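Local coordinates for protein carboxynorspermidine decarboxylase (Campylobacter jejuni subsp. jejuni 81116, PDB 3N29) that probably catalyses the pyridoxal-phosphate-dependent decarboxylation of carboxynorspermidine to norspermidine, using a beta/alpha-barrel fold, at residues L204-A209 against G238-K243. Numbering follows the deposited sequence.
With PLP (pyridoxal-5'-phosphate), chain C; NSD (N-(3-aminopropyl)propane-1,3-diamine), chain D.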
loop_
_atom_site.group_PDB
_atom_site.type_symbol
_atom_site.label_atom_id
_atom_site.label_comp_id
_atom_site.label_asym_id
_atom_site.label_seq_id
_atom_site.Cartn_x
_atom_site.Cartn_y
_atom_site.Cartn_z
ATOM N N LEU A 204 11.571 0.156 19.727
ATOM C CA LEU A 204 11.536 -1.285 19.543
ATOM C C LEU A 204 10.563 -1.731 18.452
ATOM O O LEU A 204 9.516 -1.081 18.221
ATOM C CB LEU A 204 11.152 -2.007 20.856
ATOM C CG LEU A 204 12.086 -1.774 22.068
ATOM C CD1 LEU A 204 11.501 -2.418 23.317
ATOM C CD2 LEU A 204 13.489 -2.311 21.785
ATOM N N CYS A 205 10.850 -2.923 17.931
ATOM C CA CYS A 205 9.968 -3.566 16.992
ATOM C C CYS A 205 10.002 -5.090 17.162
ATOM O O CYS A 205 11.055 -5.733 17.003
ATOM C CB CYS A 205 10.267 -3.100 15.557
ATOM S SG CYS A 205 9.038 -3.962 14.482
ATOM N N GLU A 206 8.866 -5.667 17.568
ATOM C CA GLU A 206 8.715 -7.121 17.827
ATOM C C GLU A 206 9.804 -7.629 18.769
ATOM O O GLU A 206 10.432 -8.652 18.517
ATOM C CB GLU A 206 8.701 -7.967 16.540
ATOM C CG GLU A 206 7.553 -7.578 15.579
ATOM C CD GLU A 206 7.466 -8.498 14.410
ATOM O OE1 GLU A 206 6.378 -9.080 14.209
ATOM O OE2 GLU A 206 8.523 -8.699 13.733
ATOM N N GLU A 207 10.013 -6.898 19.866
ATOM C CA GLU A 207 11.120 -7.202 20.735
ATOM C C GLU A 207 10.697 -7.669 22.137
ATOM O O GLU A 207 9.518 -7.574 22.534
ATOM C CB GLU A 207 12.071 -5.979 20.799
ATOM C CG GLU A 207 13.275 -6.053 19.765
ATOM C CD GLU A 207 14.221 -7.317 19.979
ATOM O OE1 GLU A 207 14.087 -8.088 21.002
ATOM O OE2 GLU A 207 15.107 -7.570 19.092
ATOM N N SER A 208 11.732 -8.111 22.864
ATOM C CA SER A 208 11.664 -8.737 24.176
ATOM C C SER A 208 11.773 -7.765 25.346
ATOM O O SER A 208 12.123 -6.610 25.189
ATOM C CB SER A 208 12.896 -9.648 24.324
ATOM O OG SER A 208 14.073 -8.808 24.263
ATOM N N ALA A 209 11.523 -8.298 26.544
ATOM C CA ALA A 209 11.623 -7.517 27.767
ATOM C C ALA A 209 13.108 -7.159 28.013
ATOM O O ALA A 209 13.418 -6.050 28.466
ATOM C CB ALA A 209 11.024 -8.319 28.972
ATOM N N GLY A 238 6.317 -1.770 20.410
ATOM C CA GLY A 238 7.297 -2.753 20.033
ATOM C C GLY A 238 7.565 -3.898 20.976
ATOM O O GLY A 238 8.456 -4.694 20.725
ATOM N N HIS A 239 6.816 -3.944 22.069
ATOM C CA HIS A 239 6.947 -4.965 23.127
ATOM C C HIS A 239 6.040 -6.099 22.660
ATOM O O HIS A 239 4.827 -5.930 22.563
ATOM C CB HIS A 239 6.461 -4.401 24.471
ATOM C CG HIS A 239 6.944 -2.998 24.722
ATOM N ND1 HIS A 239 8.270 -2.702 24.845
ATOM C CD2 HIS A 239 6.299 -1.803 24.704
ATOM C CE1 HIS A 239 8.435 -1.390 24.948
ATOM N NE2 HIS A 239 7.248 -0.820 24.880
ATOM N N HIS A 240 6.626 -7.247 22.393
ATOM C CA HIS A 240 5.905 -8.368 21.778
ATOM C C HIS A 240 5.331 -9.178 22.943
ATOM O O HIS A 240 5.592 -10.382 23.080
ATOM C CB HIS A 240 6.954 -9.224 21.031
ATOM C CG HIS A 240 6.474 -9.830 19.757
ATOM N ND1 HIS A 240 5.187 -9.699 19.297
ATOM C CD2 HIS A 240 7.147 -10.512 18.790
ATOM C CE1 HIS A 240 5.068 -10.305 18.132
ATOM N NE2 HIS A 240 6.241 -10.801 17.792
ATOM N N ILE A 241 4.545 -8.512 23.754
ATOM C CA ILE A 241 4.084 -9.019 25.035
ATOM C C ILE A 241 3.260 -10.285 24.926
ATOM O O ILE A 241 3.274 -11.154 25.837
ATOM C CB ILE A 241 3.274 -7.914 25.762
ATOM C CG1 ILE A 241 4.194 -6.746 26.130
ATOM C CG2 ILE A 241 2.627 -8.468 27.099
ATOM C CD1 ILE A 241 3.479 -5.476 26.560
ATOM N N THR A 242 2.521 -10.407 23.839
ATOM C CA THR A 242 1.593 -11.501 23.697
ATOM C C THR A 242 2.162 -12.650 22.831
ATOM O O THR A 242 1.494 -13.650 22.614
ATOM C CB THR A 242 0.279 -11.029 23.072
ATOM O OG1 THR A 242 0.553 -10.409 21.804
ATOM C CG2 THR A 242 -0.412 -10.062 23.998
ATOM N N LYS A 243 3.403 -12.544 22.421
ATOM C CA LYS A 243 4.054 -13.647 21.728
ATOM C C LYS A 243 4.499 -14.683 22.744
ATOM O O LYS A 243 4.954 -14.362 23.868
ATOM C CB LYS A 243 5.263 -13.179 20.942
ATOM C CG LYS A 243 5.993 -14.305 20.156
ATOM C CD LYS A 243 6.771 -13.765 18.981
ATOM C CE LYS A 243 7.894 -14.748 18.475
ATOM N NZ LYS A 243 7.366 -16.138 18.330
HETATM N N1 PLP C . 4.144 4.116 19.581
HETATM C C2 PLP C . 4.723 4.752 18.519
HETATM C C2A PLP C . 5.186 6.180 18.657
HETATM C C3 PLP C . 4.826 4.044 17.281
HETATM O O3 PLP C . 5.399 4.675 16.176
HETATM C C4 PLP C . 4.356 2.722 17.167
HETATM C C4A PLP C . 4.439 2.004 15.826
HETATM C C5 PLP C . 3.817 2.079 18.292
HETATM C C6 PLP C . 3.726 2.817 19.491
HETATM C C5A PLP C . 3.309 0.657 18.234
HETATM O O4P PLP C . 4.288 -0.227 17.751
HETATM P P PLP C . 4.052 -1.784 17.678
HETATM O O1P PLP C . 2.777 -1.989 16.881
HETATM O O2P PLP C . 3.860 -2.298 19.126
HETATM O O3P PLP C . 5.254 -2.404 17.125
HETATM C C1 NSD D . 5.402 -2.878 14.018
HETATM N N1 NSD D . 5.625 -4.013 14.866
HETATM C C2 NSD D . 6.666 -2.241 13.550
HETATM N N2 NSD D . 6.032 -0.556 11.979
HETATM C C3 NSD D . 6.490 -0.825 13.130
HETATM N N3 NSD D . 3.763 -2.335 8.679
HETATM C C4 NSD D . 5.703 -1.389 11.083
HETATM C C5 NSD D . 5.166 -0.792 9.813
HETATM C C6 NSD D . 5.091 -1.815 8.708
HETATM O O HOH W 1 9.581 -5.226 25.462
#
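The side chain of E206 lies alongside the imidazole of H240, its CB 3.7 Å from H240 CD2 and its CA over one face of the ring. The contact joins two neighbouring loops of the beta/alpha barrel, those following strands 198-200 and 232-234, beside the active site. Flat and wide, the histidine suits a place between two aliphatic chains: CB of K243 covers the face opposite E206, while W276 meets the ring edge-to-face.

The backbones meet in a single beta bridge between E207 and H239. E207 N donates to G238 O at 2.8 Å, and H240 N returns a bond to E207 O at 2.9 Å. On the buried side, L204 crosses H239 at about a right angle and sets CD1 3.6 Å from H239 ND1; NE2 of the same ring bonds to F235 O, and ND1 meets a water that also contacts S208 O weakly.

C205 CB points away from the 238-243 loop, and with SG anti to the backbone N (chi1 -178°) the sulfur reaches norspermidine, though its approach to the ligand's C2 is doubtfully short. With no side chain, G238 lets its CA lie 3.3 Å from L204 O, in a CH···O contact. G238 N donates to O2P of the PLP phosphate at 2.8 Å, nearly straight at 165°.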